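Local atomic coordinates of truncated hemoglobin 4 (Chlamydomonas reinhardtii, PDB entry 6BME), a protein that binds heme b in the truncated globin domain of a longer protein, with two protein side chains coordinating the iron, and probably binds oxygen. Residues A[49-54]-A[90-94]; A[78-84]-A[114-120]. One frame throughout, in Å; residues are numbered along the deposited sequence.

Both contacts use helix 80-96 and both touch the heme, yet they lie at different depths. Contact 1, near the centre of the chain, is wholly buried and purely apolar: the end of helix 39-53 meets the later turns of helix 80-96 through phenylalanine, leucine and alanine side chains. Contact 2, between 78-84 and 114-120, joins the start of the same helix to the chain leaving helix 101-114. It is larger and only partly buried, so its chemistry is mixed, with rings against the heme and a salt bridge at its more exposed side. Their centres are about 16 Å apart, and Tyr52 OH packs 3.4 Å from Val114 CG1 where they touch.

Contact 1 (A[49-54]-A[90-94]); sequences FLAYAF and FVDSL. With HEM (protoporphyrin IX containing Fe), chain C.
Phe90 is the bump of this contact: its ring reaches out from helix 80-96 into a hollow on helix 39-53 formed by Phe49, Leu50 and Ala53. The CG of Phe90 lies anti to the backbone N (chi1 -178°), which extends the ring across the gap between two helices whose local axes come no closer than 12.3 Å. Phe49 lays CE1 over one face of this ring, 3.6 Å from Phe90 CG. The two planes are inclined at 53°, and the side chains run antiparallel alongside each other. At the ring's edge Leu50 CD1 comes within 3.5 Å of Phe90 CZ, the leucine side chain lying across it nearly perpendicularly. The floor is Ala53, whose CB sits 3.6 Å from Phe90 CE2; a methyl suits this place because it leaves depth for the large ring. Beyond the tip, Phe54 and Leu94 point at one another from the two segments, and Leu94 CD1 meets Phe54 CZ at the edge of the Phe54 ring, at 3.8 Å. Leu94 CG also lies toward the other face of Phe90, so the aromatic ring is flanked by Phe49 and its own helix neighbour.

Phe49 has a second task, because the side of its ring turned from Phe90 reaches the porphyrin, Phe49 CD2 lying 3.4 Å from HEM C2B. An alanine in place of Phe49 is likely to open a gap between the heme and Phe90 and to leave the Phe90 ring without this partner and freer to shift. Phe20 of helix 10-25 meets both rings and extends the aromatic cluster. The local axes of 49-53 and 90-94 cross at -83°; Phe49 contributes to the distal heme wall of this truncated, 2-on-2 globin, next to the heme ligand Lys45, and Phe90 backs it from helix 80-96.

Contact 2 (A[78-84]-A[114-120]); sequences LNLTHFD and VRPLFDP. With HEM (protoporphyrin IX containing Fe), chain C.
Phe83 and Phe118 meet beside the heme, Phe83 CD2 lying over one face of the Phe118 ring, 3.4 Å from Phe118 CD1. The planes are inclined at 37°. Both rings touch the porphyrin: Phe118 CZ is 3.5 Å from HEM CHC, and Phe83 CE2 is 3.6 Å from HEM CAB. Leu78 CD2 closes the edge of Phe118, while Leu78 CD1 packs 3.5 Å from the vinyl carbon CAC of HEM. These flat and branched apolar groups suit a globin heme pocket, and Phe118 also meets the proximal ligand His69 edge-to-face.

One shell out, Arg115 covers Phe83 with its CA in a CH-pi contact. Its chain, extended as far as NE (chi3 -175°), reaches Asp84, which the guanidinium meets side-on. In this salt bridge Arg115 NE donates to Asp84 OD1 at 2.7 Å and Arg115 NH2 to Asp84 OD2 at 2.9 Å, through syn lone pairs, the two groups 7° from coplanar. Leu80 covers one guanidinium face and packs CD2 against the backbone carbonyls of Arg115 and Phe118. Behind this, Asn79 and His82 form a capping box that starts helix 80-96: Asn79 OD1 accepts from His82 N at 3.0 Å, and His82 ND1 from Asn79 N.

Contact 1 (A[49-54]-A[90-94])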
loop_
_atom_site.group_PDB
_atom_site.type_symbol
_atom_site.label_atom_id
_atom_site.label_comp_id
_atom_site.label_asym_id
_atom_site.label_seq_id
_atom_site.Cartn_x
_atom_site.Cartn_y
_atom_site.Cartn_z
ATOM N N PHE A 49 5.561 0.773 1.099
ATOM C CA PHE A 49 4.528 0.534 0.086
ATOM C C PHE A 49 4.797 1.381 -1.148
ATOM O O PHE A 49 4.804 0.881 -2.282
ATOM C CB PHE A 49 3.150 0.859 0.691
ATOM C CG PHE A 49 1.958 0.523 -0.186
ATOM C CD1 PHE A 49 1.726 1.191 -1.384
ATOM C CD2 PHE A 49 1.013 -0.395 0.247
ATOM C CE1 PHE A 49 0.610 0.890 -2.179
ATOM C CE2 PHE A 49 -0.101 -0.704 -0.531
ATOM C CZ PHE A 49 -0.301 -0.053 -1.749
ATOM N N LEU A 50 5.041 2.676 -0.937
ATOM C CA LEU A 50 5.338 3.579 -2.041
ATOM C C LEU A 50 6.617 3.166 -2.762
ATOM O O LEU A 50 6.670 3.144 -3.995
ATOM C CB LEU A 50 5.438 5.011 -1.507
ATOM C CG LEU A 50 5.922 6.104 -2.459
ATOM C CD1 LEU A 50 4.978 6.237 -3.644
ATOM C CD2 LEU A 50 5.999 7.417 -1.697
ATOM N N ALA A 51 7.668 2.845 -2.002
ATOM C CA ALA A 51 8.911 2.399 -2.622
ATOM C C ALA A 51 8.692 1.126 -3.444
ATOM O O ALA A 51 9.191 1.008 -4.570
ATOM C CB ALA A 51 9.977 2.184 -1.544
ATOM N N TYR A 52 7.920 0.176 -2.902
ATOM C CA TYR A 52 7.646 -1.077 -3.605
ATOM C C TYR A 52 6.895 -0.837 -4.910
ATOM O O TYR A 52 7.229 -1.425 -5.947
ATOM C CB TYR A 52 6.847 -2.021 -2.699
ATOM C CG TYR A 52 6.610 -3.378 -3.317
ATOM C CD1 TYR A 52 7.625 -4.329 -3.363
ATOM C CD2 TYR A 52 5.373 -3.708 -3.863
ATOM C CE1 TYR A 52 7.413 -5.573 -3.939
ATOM C CE2 TYR A 52 5.155 -4.951 -4.438
ATOM C CZ TYR A 52 6.175 -5.875 -4.469
ATOM O OH TYR A 52 5.958 -7.105 -5.039
ATOM N N ALA A 53 5.880 0.026 -4.880
ATOM C CA ALA A 53 5.125 0.312 -6.098
ATOM C C ALA A 53 6.031 0.798 -7.229
ATOM O O ALA A 53 5.724 0.585 -8.410
ATOM C CB ALA A 53 4.026 1.337 -5.803
ATOM N N PHE A 54 7.158 1.426 -6.900
ATOM C CA PHE A 54 8.059 1.955 -7.915
ATOM C C PHE A 54 9.381 1.205 -7.982
ATOM O O PHE A 54 10.374 1.758 -8.461
ATOM C CB PHE A 54 8.281 3.445 -7.678
ATOM C CG PHE A 54 7.064 4.248 -7.968
ATOM C CD1 PHE A 54 6.640 4.407 -9.278
ATOM C CD2 PHE A 54 6.299 4.778 -6.942
ATOM C CE1 PHE A 54 5.500 5.112 -9.564
ATOM C CE2 PHE A 54 5.153 5.494 -7.222
ATOM C CZ PHE A 54 4.758 5.663 -8.538
ATOM N N PHE A 90 -4.116 4.730 -3.116
ATOM C CA PHE A 90 -2.725 4.982 -3.468
ATOM C C PHE A 90 -2.618 5.731 -4.794
ATOM O O PHE A 90 -1.918 6.747 -4.891
ATOM C CB PHE A 90 -1.940 3.674 -3.521
ATOM C CG PHE A 90 -0.492 3.871 -3.830
ATOM C CD1 PHE A 90 0.368 4.427 -2.878
ATOM C CD2 PHE A 90 0.011 3.531 -5.062
ATOM C CE1 PHE A 90 1.704 4.620 -3.164
ATOM C CE2 PHE A 90 1.357 3.724 -5.357
ATOM C CZ PHE A 90 2.196 4.268 -4.419
ATOM N N VAL A 91 -3.305 5.249 -5.834
ATOM C CA VAL A 91 -3.181 5.928 -7.120
ATOM C C VAL A 91 -3.848 7.298 -7.060
ATOM O O VAL A 91 -3.358 8.253 -7.664
ATOM C CB VAL A 91 -3.737 5.067 -8.271
ATOM C CG1 VAL A 91 -3.001 3.750 -8.334
ATOM C CG2 VAL A 91 -5.230 4.830 -8.105
ATOM N N ASP A 92 -4.937 7.434 -6.298
ATOM C CA ASP A 92 -5.519 8.756 -6.095
ATOM C C ASP A 92 -4.511 9.697 -5.449
ATOM O O ASP A 92 -4.437 10.874 -5.811
ATOM C CB ASP A 92 -6.782 8.663 -5.239
ATOM C CG ASP A 92 -7.912 7.916 -5.934
ATOM O OD1 ASP A 92 -7.764 7.545 -7.120
ATOM O OD2 ASP A 92 -8.948 7.695 -5.278
ATOM N N SER A 93 -3.736 9.201 -4.476
ATOM C CA SER A 93 -2.707 10.037 -3.863
ATOM C C SER A 93 -1.703 10.504 -4.899
ATOM O O SER A 93 -1.340 11.683 -4.930
ATOM C CB SER A 93 -1.994 9.279 -2.743
ATOM O OG SER A 93 -2.926 8.810 -1.792
ATOM N N LEU A 94 -1.264 9.598 -5.774
ATOM C CA LEU A 94 -0.297 9.977 -6.798
ATOM C C LEU A 94 -0.865 11.045 -7.729
ATOM O O LEU A 94 -0.172 12.011 -8.071
ATOM C CB LEU A 94 0.136 8.746 -7.592
ATOM C CG LEU A 94 0.827 7.594 -6.872
ATOM C CD1 LEU A 94 1.082 6.452 -7.856
ATOM C CD2 LEU A 94 2.125 8.078 -6.248
HETATM C CHA HEM C . 2.004 -3.935 7.298
HETATM C CHB HEM C . 2.986 -3.099 2.641
HETATM C CHC HEM C . -1.648 -4.066 1.623
HETATM C CHD HEM C . -2.694 -3.180 6.249
HETATM C C1A HEM C . 2.729 -3.660 6.159
HETATM C C2A HEM C . 4.158 -3.407 6.034
HETATM C C3A HEM C . 4.399 -3.168 4.730
HETATM C C4A HEM C . 3.157 -3.263 3.998
HETATM C CMA HEM C . 5.745 -2.855 4.046
HETATM C CAA HEM C . 5.220 -3.418 7.178
HETATM C CBA HEM C . 4.918 -2.369 8.250
HETATM C CGA HEM C . 6.047 -2.216 9.253
HETATM O O1A HEM C . 6.383 -3.209 9.972
HETATM O O2A HEM C . 6.591 -1.076 9.340
HETATM C C1B HEM C . 1.840 -3.423 1.942
HETATM C C2B HEM C . 1.732 -3.692 0.522
HETATM C C3B HEM C . 0.446 -3.971 0.263
HETATM C C4B HEM C . -0.295 -3.856 1.495
HETATM C CMB HEM C . 2.904 -3.694 -0.487
HETATM C CAB HEM C . -0.242 -4.315 -1.081
HETATM C CBB HEM C . 0.247 -3.979 -2.274
HETATM C C1C HEM C . -2.351 -3.816 2.771
HETATM C C2C HEM C . -3.778 -3.730 2.878
HETATM C C3C HEM C . -4.091 -3.460 4.142
HETATM C C4C HEM C . -2.851 -3.389 4.897
HETATM C CMC HEM C . -4.753 -3.891 1.692
HETATM C CAC HEM C . -5.528 -3.271 4.664
HETATM C CBC HEM C . -5.794 -2.379 5.622
HETATM C C1D HEM C . -1.516 -3.389 6.946
HETATM C C2D HEM C . -1.367 -3.441 8.386
HETATM C C3D HEM C . -0.080 -3.640 8.665
HETATM C C4D HEM C . 0.642 -3.729 7.419
HETATM C CMD HEM C . -2.518 -3.264 9.391
HETATM C CAD HEM C . 0.596 -3.737 10.064
HETATM C CBD HEM C . 0.387 -5.123 10.660
HETATM C CGD HEM C . 1.016 -5.121 12.034
HETATM O O1D HEM C . 2.108 -4.520 12.196
HETATM O O2D HEM C . 0.432 -5.733 12.957
HETATM N NA HEM C . 2.165 -3.548 4.909
HETATM N NB HEM C . 0.579 -3.536 2.510
HETATM N NC HEM C . -1.821 -3.614 4.021
HETATM N ND HEM C . -0.264 -3.583 6.381
HETATM FE FE HEM C . 0.153 -3.550 4.451
#

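Contact 2 (A[78-84]-A[114-120])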
loop_
_atom_site.group_PDB
_atom_site.type_symbol
_atom_site.label_atom_id
_atom_site.label_comp_id
_atom_site.label_asym_id
_atom_site.label_seq_id
_atom_site.Cartn_x
_atom_site.Cartn_y
_atom_site.Cartn_z
ATOM N N LEU A 78 -9.499 -9.650 6.317
ATOM C CA LEU A 78 -8.940 -8.804 5.264
ATOM C C LEU A 78 -9.176 -9.457 3.906
ATOM O O LEU A 78 -8.935 -10.659 3.734
ATOM C CB LEU A 78 -7.445 -8.593 5.502
ATOM C CG LEU A 78 -6.784 -7.609 4.532
ATOM C CD1 LEU A 78 -7.421 -6.265 4.754
ATOM C CD2 LEU A 78 -5.251 -7.531 4.721
ATOM N N ASN A 79 -9.665 -8.681 2.939
ATOM C CA ASN A 79 -10.106 -9.292 1.688
ATOM C C ASN A 79 -9.755 -8.418 0.484
ATOM O O ASN A 79 -9.132 -7.356 0.604
ATOM C CB ASN A 79 -11.611 -9.615 1.745
ATOM C CG ASN A 79 -12.486 -8.377 1.873
ATOM O OD1 ASN A 79 -12.276 -7.390 1.193
ATOM N ND2 ASN A 79 -13.486 -8.442 2.745
ATOM N N LEU A 80 -10.166 -8.892 -0.699
ATOM C CA LEU A 80 -9.818 -8.216 -1.942
ATOM C C LEU A 80 -10.473 -6.844 -2.045
ATOM O O LEU A 80 -9.919 -5.942 -2.690
ATOM C CB LEU A 80 -10.221 -9.088 -3.134
ATOM C CG LEU A 80 -9.342 -10.308 -3.422
ATOM C CD1 LEU A 80 -9.933 -11.115 -4.543
ATOM C CD2 LEU A 80 -7.897 -9.890 -3.756
ATOM N N THR A 81 -11.660 -6.669 -1.459
ATOM C CA THR A 81 -12.274 -5.346 -1.473
ATOM C C THR A 81 -11.405 -4.365 -0.694
ATOM O O THR A 81 -11.201 -3.225 -1.116
ATOM C CB THR A 81 -13.686 -5.399 -0.885
ATOM O OG1 THR A 81 -14.453 -6.419 -1.549
ATOM C CG2 THR A 81 -14.404 -4.060 -1.076
ATOM N N HIS A 82 -10.859 -4.805 0.434
ATOM C CA HIS A 82 -9.956 -3.937 1.175
ATOM C C HIS A 82 -8.715 -3.612 0.351
ATOM O O HIS A 82 -8.307 -2.444 0.278
ATOM C CB HIS A 82 -9.583 -4.590 2.501
ATOM C CG HIS A 82 -10.763 -4.872 3.379
ATOM N ND1 HIS A 82 -10.979 -6.100 3.961
ATOM C CD2 HIS A 82 -11.798 -4.088 3.759
ATOM C CE1 HIS A 82 -12.089 -6.057 4.676
ATOM N NE2 HIS A 82 -12.612 -4.852 4.560
ATOM N N PHE A 83 -8.120 -4.627 -0.299
ATOM C CA PHE A 83 -6.941 -4.396 -1.138
ATOM C C PHE A 83 -7.237 -3.385 -2.236
ATOM O O PHE A 83 -6.426 -2.489 -2.509
ATOM C CB PHE A 83 -6.445 -5.698 -1.770
ATOM C CG PHE A 83 -5.310 -5.495 -2.754
ATOM C CD1 PHE A 83 -5.564 -5.171 -4.087
ATOM C CD2 PHE A 83 -3.986 -5.601 -2.340
ATOM C CE1 PHE A 83 -4.523 -4.958 -4.981
ATOM C CE2 PHE A 83 -2.935 -5.400 -3.230
ATOM C CZ PHE A 83 -3.202 -5.073 -4.551
ATOM N N ASP A 84 -8.371 -3.558 -2.926
ATOM C CA ASP A 84 -8.701 -2.659 -4.027
ATOM C C ASP A 84 -8.944 -1.238 -3.540
ATOM O O ASP A 84 -8.739 -0.284 -4.304
ATOM C CB ASP A 84 -9.924 -3.177 -4.788
ATOM C CG ASP A 84 -9.641 -4.471 -5.530
ATOM O OD1 ASP A 84 -8.455 -4.735 -5.819
ATOM O OD2 ASP A 84 -10.596 -5.231 -5.828
ATOM N N VAL A 114 0.391 -8.059 -7.239
ATOM C CA VAL A 114 0.345 -8.652 -5.905
ATOM C C VAL A 114 -1.074 -8.811 -5.370
ATOM O O VAL A 114 -1.253 -9.412 -4.294
ATOM C CB VAL A 114 1.207 -7.852 -4.902
ATOM C CG1 VAL A 114 2.664 -8.006 -5.253
ATOM C CG2 VAL A 114 0.814 -6.381 -4.900
ATOM N N ARG A 115 -2.081 -8.317 -6.085
ATOM C CA ARG A 115 -3.468 -8.511 -5.669
ATOM C C ARG A 115 -3.817 -9.964 -5.345
ATOM O O ARG A 115 -4.477 -10.189 -4.318
ATOM C CB ARG A 115 -4.406 -7.949 -6.748
ATOM C CG ARG A 115 -5.901 -7.991 -6.394
ATOM C CD ARG A 115 -6.723 -7.213 -7.435
ATOM N NE ARG A 115 -8.146 -7.126 -7.085
ATOM C CZ ARG A 115 -9.038 -8.090 -7.307
ATOM N NH1 ARG A 115 -8.676 -9.230 -7.888
ATOM N NH2 ARG A 115 -10.305 -7.913 -6.952
ATOM N N PRO A 116 -3.418 -10.974 -6.134
ATOM C CA PRO A 116 -3.796 -12.358 -5.795
ATOM C C PRO A 116 -3.345 -12.824 -4.418
ATOM O O PRO A 116 -3.923 -13.785 -3.899
ATOM C CB PRO A 116 -3.127 -13.175 -6.904
ATOM C CG PRO A 116 -3.092 -12.247 -8.050
ATOM C CD PRO A 116 -2.771 -10.917 -7.456
ATOM N N LEU A 117 -2.346 -12.186 -3.802
ATOM C CA LEU A 117 -1.934 -12.584 -2.459
ATOM C C LEU A 117 -2.911 -12.131 -1.384
ATOM O O LEU A 117 -2.738 -12.497 -0.215
ATOM C CB LEU A 117 -0.548 -12.023 -2.139
ATOM C CG LEU A 117 0.515 -12.169 -3.236
ATOM C CD1 LEU A 117 1.747 -11.340 -2.902
ATOM C CD2 LEU A 117 0.877 -13.631 -3.470
ATOM N N PHE A 118 -3.900 -11.322 -1.741
ATOM C CA PHE A 118 -4.919 -10.876 -0.805
ATOM C C PHE A 118 -6.250 -11.564 -1.049
ATOM O O PHE A 118 -7.272 -11.136 -0.503
ATOM C CB PHE A 118 -5.046 -9.353 -0.865
ATOM C CG PHE A 118 -3.861 -8.656 -0.268
ATOM C CD1 PHE A 118 -2.708 -8.471 -1.014
ATOM C CD2 PHE A 118 -3.871 -8.264 1.073
ATOM C CE1 PHE A 118 -1.582 -7.851 -0.457
ATOM C CE2 PHE A 118 -2.760 -7.649 1.641
ATOM C CZ PHE A 118 -1.606 -7.447 0.872
ATOM N N ASP A 119 -6.248 -12.644 -1.825
ATOM C CA ASP A 119 -7.436 -13.456 -2.034
ATOM C C ASP A 119 -7.614 -14.404 -0.848
ATOM O O ASP A 119 -6.823 -15.344 -0.679
ATOM C CB ASP A 119 -7.315 -14.228 -3.349
ATOM C CG ASP A 119 -8.552 -15.055 -3.671
ATOM O OD1 ASP A 119 -9.432 -15.243 -2.799
ATOM O OD2 ASP A 119 -8.631 -15.527 -4.819
ATOM N N PRO A 120 -8.655 -14.218 -0.036
ATOM C CA PRO A 120 -8.823 -15.072 1.152
ATOM C C PRO A 120 -8.989 -16.544 0.822
ATOM O O PRO A 120 -8.698 -17.383 1.676
ATOM C CB PRO A 120 -10.085 -14.507 1.815
ATOM C CG PRO A 120 -10.221 -13.099 1.246
ATOM C CD PRO A 120 -9.727 -13.217 -0.149
HETATM C CHA HEM C . 2.004 -3.935 7.298
HETATM C CHB HEM C . 2.986 -3.099 2.641
HETATM C CHC HEM C . -1.648 -4.066 1.623
HETATM C CHD HEM C . -2.694 -3.180 6.249
HETATM C C1A HEM C . 2.729 -3.660 6.159
HETATM C C2A HEM C . 4.158 -3.407 6.034
HETATM C C3A HEM C . 4.399 -3.168 4.730
HETATM C C4A HEM C . 3.157 -3.263 3.998
HETATM C CMA HEM C . 5.745 -2.855 4.046
HETATM C CAA HEM C . 5.220 -3.418 7.178
HETATM C CBA HEM C . 4.918 -2.369 8.250
HETATM C CGA HEM C . 6.047 -2.216 9.253
HETATM O O1A HEM C . 6.383 -3.209 9.972
HETATM O O2A HEM C . 6.591 -1.076 9.340
HETATM C C1B HEM C . 1.840 -3.423 1.942
HETATM C C2B HEM C . 1.732 -3.692 0.522
HETATM C C3B HEM C . 0.446 -3.971 0.263
HETATM C C4B HEM C . -0.295 -3.856 1.495
HETATM C CMB HEM C . 2.904 -3.694 -0.487
HETATM C CAB HEM C . -0.242 -4.315 -1.081
HETATM C CBB HEM C . 0.247 -3.979 -2.274
HETATM C C1C HEM C . -2.351 -3.816 2.771
HETATM C C2C HEM C . -3.778 -3.730 2.878
HETATM C C3C HEM C . -4.091 -3.460 4.142
HETATM C C4C HEM C . -2.851 -3.389 4.897
HETATM C CMC HEM C . -4.753 -3.891 1.692
HETATM C CAC HEM C . -5.528 -3.271 4.664
HETATM C CBC HEM C . -5.794 -2.379 5.622
HETATM C C1D HEM C . -1.516 -3.389 6.946
HETATM C C2D HEM C . -1.367 -3.441 8.386
HETATM C C3D HEM C . -0.080 -3.640 8.665
HETATM C C4D HEM C . 0.642 -3.729 7.419
HETATM C CMD HEM C . -2.518 -3.264 9.391
HETATM C CAD HEM C . 0.596 -3.737 10.064
HETATM C CBD HEM C . 0.387 -5.123 10.660
HETATM C CGD HEM C . 1.016 -5.121 12.034
HETATM O O1D HEM C . 2.108 -4.520 12.196
HETATM O O2D HEM C . 0.432 -5.733 12.957
HETATM N NA HEM C . 2.165 -3.548 4.909
HETATM N NB HEM C . 0.579 -3.536 2.510
HETATM N NC HEM C . -1.821 -3.614 4.021
HETATM N ND HEM C . -0.264 -3.583 6.381
HETATM FE FE HEM C . 0.153 -3.550 4.451
#